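Local coordinates for protein Dot/Icm T4SS effector (Legionella pneumophila, PDB 6VVE) that acts as a kinase translocated by the Dot/Icm type IV secretion system and is switched on by inositol hexakisphosphate from the host cell, at residues I5-T15 / K27-V38. Sequence-based numbering, arbitrary orientation.
Sequences INKIVNGTDLT and KIYRYNNEVYAV. With IHP (inositol hexakisphosphate), chain B.
Ile-8 meets three tyrosines of the hairpin 27-38. Its CD1 sits over the centre of the Tyr-36 ring, 3.8 Å from the centroid (CH-pi). With chi1 at -68°, CG2 stands anti to the backbone N and CG1 beside it, which turns CG2 to Tyr-29 CB and Tyr-36 CD1 and CG1 to Tyr-31 CD2. The next residue repeats the theme with its backbone: Val-9 CA lies over the Tyr-29 face, 3.8 Å from the ring centroid.

Beyond the type I turn 8-11, Thr-12 and Arg-30 form an antiparallel hydrogen-bonded pair, with Thr-12 N to Arg-30 O at 3.0 Å and Arg-30 N to Thr-12 O at 2.9 Å. Leu-14 CD2 covers one face of the Arg-30 guanidinium, whose NH1 donates to IHP O36 (3.0 Å, 154°); a water accepts from NE and also bonds Thr-12 OG1. Leu-14, Arg-30 and Val-35 line the inositol hexakisphosphate pocket, so this contact may contribute to activation. An Asx turn lies behind this: Asp-13 OD1 accepts from both Thr-15 N and Thr-15 OG1, and that same hydroxyl oxygen accepts from Ile-28 N at 2.9 Å.

Within the chain, strand 12-13 forms one edge of a four-stranded antiparallel sheet, followed by 26-30, 34-41 and 44-53. Helix 5-8 packs on the face bearing Tyr-29, Tyr-36 and Val-38, whereas Ile-28 and Ala-37 touch Ile-113 of helix 102-121.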
# COMPACT_ATOMS: atom_id res chain seq x y z
N ILE A 5 21.01 8.14 -12.19
CA ILE A 5 19.99 8.12 -13.25
C ILE A 5 20.65 7.88 -14.61
O ILE A 5 20.24 6.99 -15.37
CB ILE A 5 19.18 9.42 -13.23
CG1 ILE A 5 18.10 9.41 -14.31
CG2 ILE A 5 20.07 10.64 -13.42
CD1 ILE A 5 16.92 8.53 -14.01
N ASN A 6 21.68 8.66 -14.93
CA ASN A 6 22.33 8.51 -16.22
C ASN A 6 23.05 7.18 -16.35
O ASN A 6 23.27 6.71 -17.48
CB ASN A 6 23.30 9.67 -16.45
CG ASN A 6 22.60 11.02 -16.43
OD1 ASN A 6 22.65 11.75 -15.44
ND2 ASN A 6 21.91 11.34 -17.52
N LYS A 7 23.43 6.56 -15.23
CA LYS A 7 24.03 5.23 -15.29
C LYS A 7 22.97 4.14 -15.38
O LYS A 7 23.20 3.11 -16.03
CB LYS A 7 24.90 5.00 -14.05
CG LYS A 7 26.03 6.00 -13.89
CD LYS A 7 26.90 5.66 -12.69
CE LYS A 7 28.13 6.56 -12.62
NZ LYS A 7 29.01 6.41 -13.81
N ILE A 8 21.81 4.35 -14.75
CA ILE A 8 20.75 3.35 -14.79
C ILE A 8 20.21 3.19 -16.20
O ILE A 8 19.96 2.07 -16.66
CB ILE A 8 19.63 3.73 -13.80
CG1 ILE A 8 20.15 3.60 -12.35
CG2 ILE A 8 18.41 2.86 -14.03
CD1 ILE A 8 19.26 4.29 -11.32
N VAL A 9 20.01 4.31 -16.91
CA VAL A 9 19.49 4.25 -18.27
C VAL A 9 20.47 3.57 -19.22
O VAL A 9 20.09 3.19 -20.34
CB VAL A 9 19.13 5.65 -18.78
CG1 VAL A 9 18.00 6.24 -17.96
CG2 VAL A 9 20.35 6.55 -18.75
N ASN A 10 21.73 3.41 -18.81
CA ASN A 10 22.70 2.66 -19.59
C ASN A 10 22.66 1.17 -19.29
O ASN A 10 23.41 0.40 -19.92
CB ASN A 10 24.11 3.20 -19.34
CG ASN A 10 24.37 4.50 -20.06
OD1 ASN A 10 23.75 4.80 -21.07
ND2 ASN A 10 25.31 5.29 -19.54
N GLY A 11 21.82 0.74 -18.36
CA GLY A 11 21.68 -0.68 -18.06
C GLY A 11 20.94 -1.43 -19.14
O GLY A 11 20.88 -0.97 -20.28
N THR A 12 20.35 -2.57 -18.79
CA THR A 12 19.63 -3.40 -19.74
C THR A 12 18.16 -2.99 -19.75
O THR A 12 17.49 -2.99 -18.71
CB THR A 12 19.76 -4.88 -19.38
OG1 THR A 12 21.14 -5.22 -19.21
CG2 THR A 12 19.17 -5.75 -20.48
N ASP A 13 17.65 -2.66 -20.93
CA ASP A 13 16.27 -2.20 -21.09
C ASP A 13 15.34 -3.40 -21.07
O ASP A 13 15.34 -4.20 -22.01
CB ASP A 13 16.14 -1.40 -22.38
CG ASP A 13 14.79 -0.73 -22.52
OD1 ASP A 13 13.83 -1.14 -21.83
OD2 ASP A 13 14.68 0.20 -23.35
N LEU A 14 14.53 -3.51 -20.02
CA LEU A 14 13.55 -4.57 -19.89
C LEU A 14 12.13 -4.10 -20.20
O LEU A 14 11.17 -4.86 -20.01
CB LEU A 14 13.58 -5.15 -18.47
CG LEU A 14 14.94 -5.49 -17.87
CD1 LEU A 14 14.77 -6.04 -16.46
CD2 LEU A 14 15.70 -6.48 -18.73
N THR A 15 11.97 -2.87 -20.68
CA THR A 15 10.64 -2.30 -20.84
C THR A 15 9.69 -3.18 -21.64
O THR A 15 8.53 -3.32 -21.21
CB THR A 15 10.76 -0.91 -21.49
OG1 THR A 15 11.71 -0.10 -20.77
CG2 THR A 15 9.42 -0.20 -21.52
N LYS A 27 10.41 3.68 -18.43
CA LYS A 27 11.27 2.60 -18.91
C LYS A 27 11.70 1.76 -17.72
O LYS A 27 11.82 2.26 -16.60
CB LYS A 27 12.51 3.14 -19.64
CG LYS A 27 12.22 3.91 -20.91
CD LYS A 27 11.80 2.98 -22.05
CE LYS A 27 11.52 3.77 -23.32
NZ LYS A 27 11.07 2.90 -24.45
N ILE A 28 11.97 0.48 -17.98
CA ILE A 28 12.44 -0.46 -16.97
C ILE A 28 13.86 -0.86 -17.33
O ILE A 28 14.13 -1.30 -18.46
CB ILE A 28 11.54 -1.70 -16.87
CG1 ILE A 28 10.08 -1.29 -16.63
CG2 ILE A 28 12.03 -2.62 -15.77
CD1 ILE A 28 9.85 -0.54 -15.35
N TYR A 29 14.78 -0.72 -16.37
CA TYR A 29 16.19 -1.03 -16.58
C TYR A 29 16.70 -1.92 -15.46
O TYR A 29 16.35 -1.73 -14.29
CB TYR A 29 17.05 0.23 -16.63
CG TYR A 29 16.70 1.20 -17.74
CD1 TYR A 29 17.12 0.96 -19.04
CD2 TYR A 29 15.97 2.35 -17.47
CE1 TYR A 29 16.81 1.86 -20.06
CE2 TYR A 29 15.66 3.24 -18.48
CZ TYR A 29 16.08 2.99 -19.77
OH TYR A 29 15.76 3.88 -20.77
N ARG A 30 17.54 -2.89 -15.83
CA ARG A 30 18.32 -3.66 -14.87
C ARG A 30 19.73 -3.07 -14.83
O ARG A 30 20.42 -3.05 -15.85
CB ARG A 30 18.37 -5.14 -15.25
CG ARG A 30 18.96 -6.03 -14.15
CD ARG A 30 18.98 -7.52 -14.54
NE ARG A 30 19.26 -7.72 -15.96
CZ ARG A 30 18.43 -8.29 -16.83
NH1 ARG A 30 17.25 -8.75 -16.44
NH2 ARG A 30 18.79 -8.41 -18.09
N TYR A 31 20.14 -2.58 -13.66
CA TYR A 31 21.44 -1.95 -13.50
C TYR A 31 22.07 -2.45 -12.21
O TYR A 31 21.55 -2.19 -11.12
CB TYR A 31 21.31 -0.42 -13.49
CG TYR A 31 22.56 0.30 -13.02
CD1 TYR A 31 23.69 0.37 -13.83
CD2 TYR A 31 22.61 0.91 -11.77
CE1 TYR A 31 24.83 1.03 -13.40
CE2 TYR A 31 23.74 1.57 -11.34
CZ TYR A 31 24.85 1.63 -12.16
OH TYR A 31 25.98 2.28 -11.73
N ASN A 32 23.20 -3.14 -12.33
CA ASN A 32 23.94 -3.67 -11.19
C ASN A 32 23.02 -4.45 -10.25
O ASN A 32 22.85 -4.12 -9.08
CB ASN A 32 24.66 -2.55 -10.44
CG ASN A 32 25.86 -2.02 -11.20
OD1 ASN A 32 26.41 -2.70 -12.08
ND2 ASN A 32 26.28 -0.80 -10.88
N ASN A 33 22.41 -5.50 -10.81
CA ASN A 33 21.58 -6.43 -10.04
C ASN A 33 20.42 -5.73 -9.34
O ASN A 33 20.02 -6.12 -8.24
CB ASN A 33 22.42 -7.20 -9.01
CG ASN A 33 23.57 -7.96 -9.64
OD1 ASN A 33 23.36 -8.99 -10.30
ND2 ASN A 33 24.79 -7.47 -9.45
N GLU A 34 19.88 -4.69 -9.97
CA GLU A 34 18.73 -3.97 -9.44
C GLU A 34 17.86 -3.54 -10.61
O GLU A 34 18.36 -2.98 -11.58
CB GLU A 34 19.16 -2.74 -8.63
CG GLU A 34 20.08 -3.05 -7.45
CD GLU A 34 19.39 -3.87 -6.37
OE1 GLU A 34 18.15 -3.99 -6.42
OE2 GLU A 34 20.11 -4.39 -5.48
N VAL A 35 16.56 -3.80 -10.50
CA VAL A 35 15.59 -3.44 -11.54
C VAL A 35 14.92 -2.14 -11.12
O VAL A 35 14.29 -2.07 -10.05
CB VAL A 35 14.56 -4.55 -11.76
CG1 VAL A 35 13.44 -4.07 -12.66
CG2 VAL A 35 15.23 -5.78 -12.35
N TYR A 36 15.06 -1.11 -11.95
CA TYR A 36 14.53 0.22 -11.69
C TYR A 36 13.43 0.56 -12.69
O TYR A 36 13.39 0.05 -13.82
CB TYR A 36 15.62 1.29 -11.79
CG TYR A 36 16.79 1.12 -10.86
CD1 TYR A 36 17.88 0.32 -11.21
CD2 TYR A 36 16.83 1.78 -9.64
CE1 TYR A 36 18.95 0.18 -10.36
CE2 TYR A 36 17.90 1.64 -8.78
CZ TYR A 36 18.96 0.84 -9.14
OH TYR A 36 20.03 0.69 -8.29
N ALA A 37 12.55 1.47 -12.27
CA ALA A 37 11.61 2.14 -13.16
C ALA A 37 12.01 3.60 -13.26
O ALA A 37 12.16 4.27 -12.23
CB ALA A 37 10.17 2.00 -12.65
N VAL A 38 12.19 4.09 -14.49
CA VAL A 38 12.65 5.45 -14.75
C VAL A 38 11.55 6.21 -15.47
O VAL A 38 11.01 5.72 -16.47
CB VAL A 38 13.95 5.45 -15.59
CG1 VAL A 38 14.35 6.88 -15.94
CG2 VAL A 38 15.07 4.75 -14.85
C1 IHP B . 15.76 -13.29 -14.06
C2 IHP B . 16.41 -14.26 -15.06
C3 IHP B . 15.58 -14.38 -16.35
C4 IHP B . 15.38 -13.00 -16.99
C5 IHP B . 14.63 -12.07 -16.01
C6 IHP B . 15.36 -11.94 -14.68
O11 IHP B . 16.69 -13.01 -13.03
P1 IHP B . 16.43 -13.64 -11.55
O21 IHP B . 16.69 -12.59 -10.50
O31 IHP B . 15.01 -14.15 -11.45
O41 IHP B . 17.38 -14.81 -11.33
O12 IHP B . 16.48 -15.52 -14.44
P2 IHP B . 17.94 -16.31 -14.42
O22 IHP B . 19.02 -15.40 -14.93
O32 IHP B . 18.25 -16.71 -13.01
O42 IHP B . 17.84 -17.53 -15.30
O13 IHP B . 14.32 -14.89 -16.01
P3 IHP B . 13.64 -16.08 -16.91
O23 IHP B . 14.67 -16.66 -17.86
O33 IHP B . 13.13 -17.17 -15.97
O43 IHP B . 12.47 -15.53 -17.70
O14 IHP B . 14.64 -13.13 -18.16
P4 IHP B . 15.23 -12.38 -19.51
O24 IHP B . 16.58 -12.95 -19.86
O34 IHP B . 15.40 -10.90 -19.22
O44 IHP B . 14.28 -12.59 -20.67
O15 IHP B . 14.51 -10.80 -16.58
P5 IHP B . 13.03 -10.27 -17.03
O25 IHP B . 13.17 -9.38 -18.26
O35 IHP B . 12.13 -11.43 -17.36
O45 IHP B . 12.43 -9.48 -15.89
O16 IHP B . 14.51 -11.29 -13.76
P6 IHP B . 14.88 -9.76 -13.26
O26 IHP B . 14.83 -9.69 -11.75
O36 IHP B . 16.26 -9.39 -13.73
O46 IHP B . 13.87 -8.81 -13.86
O HOH W 1 21.63 -7.36 -17.78
O HOH W 2 15.79 2.93 -23.06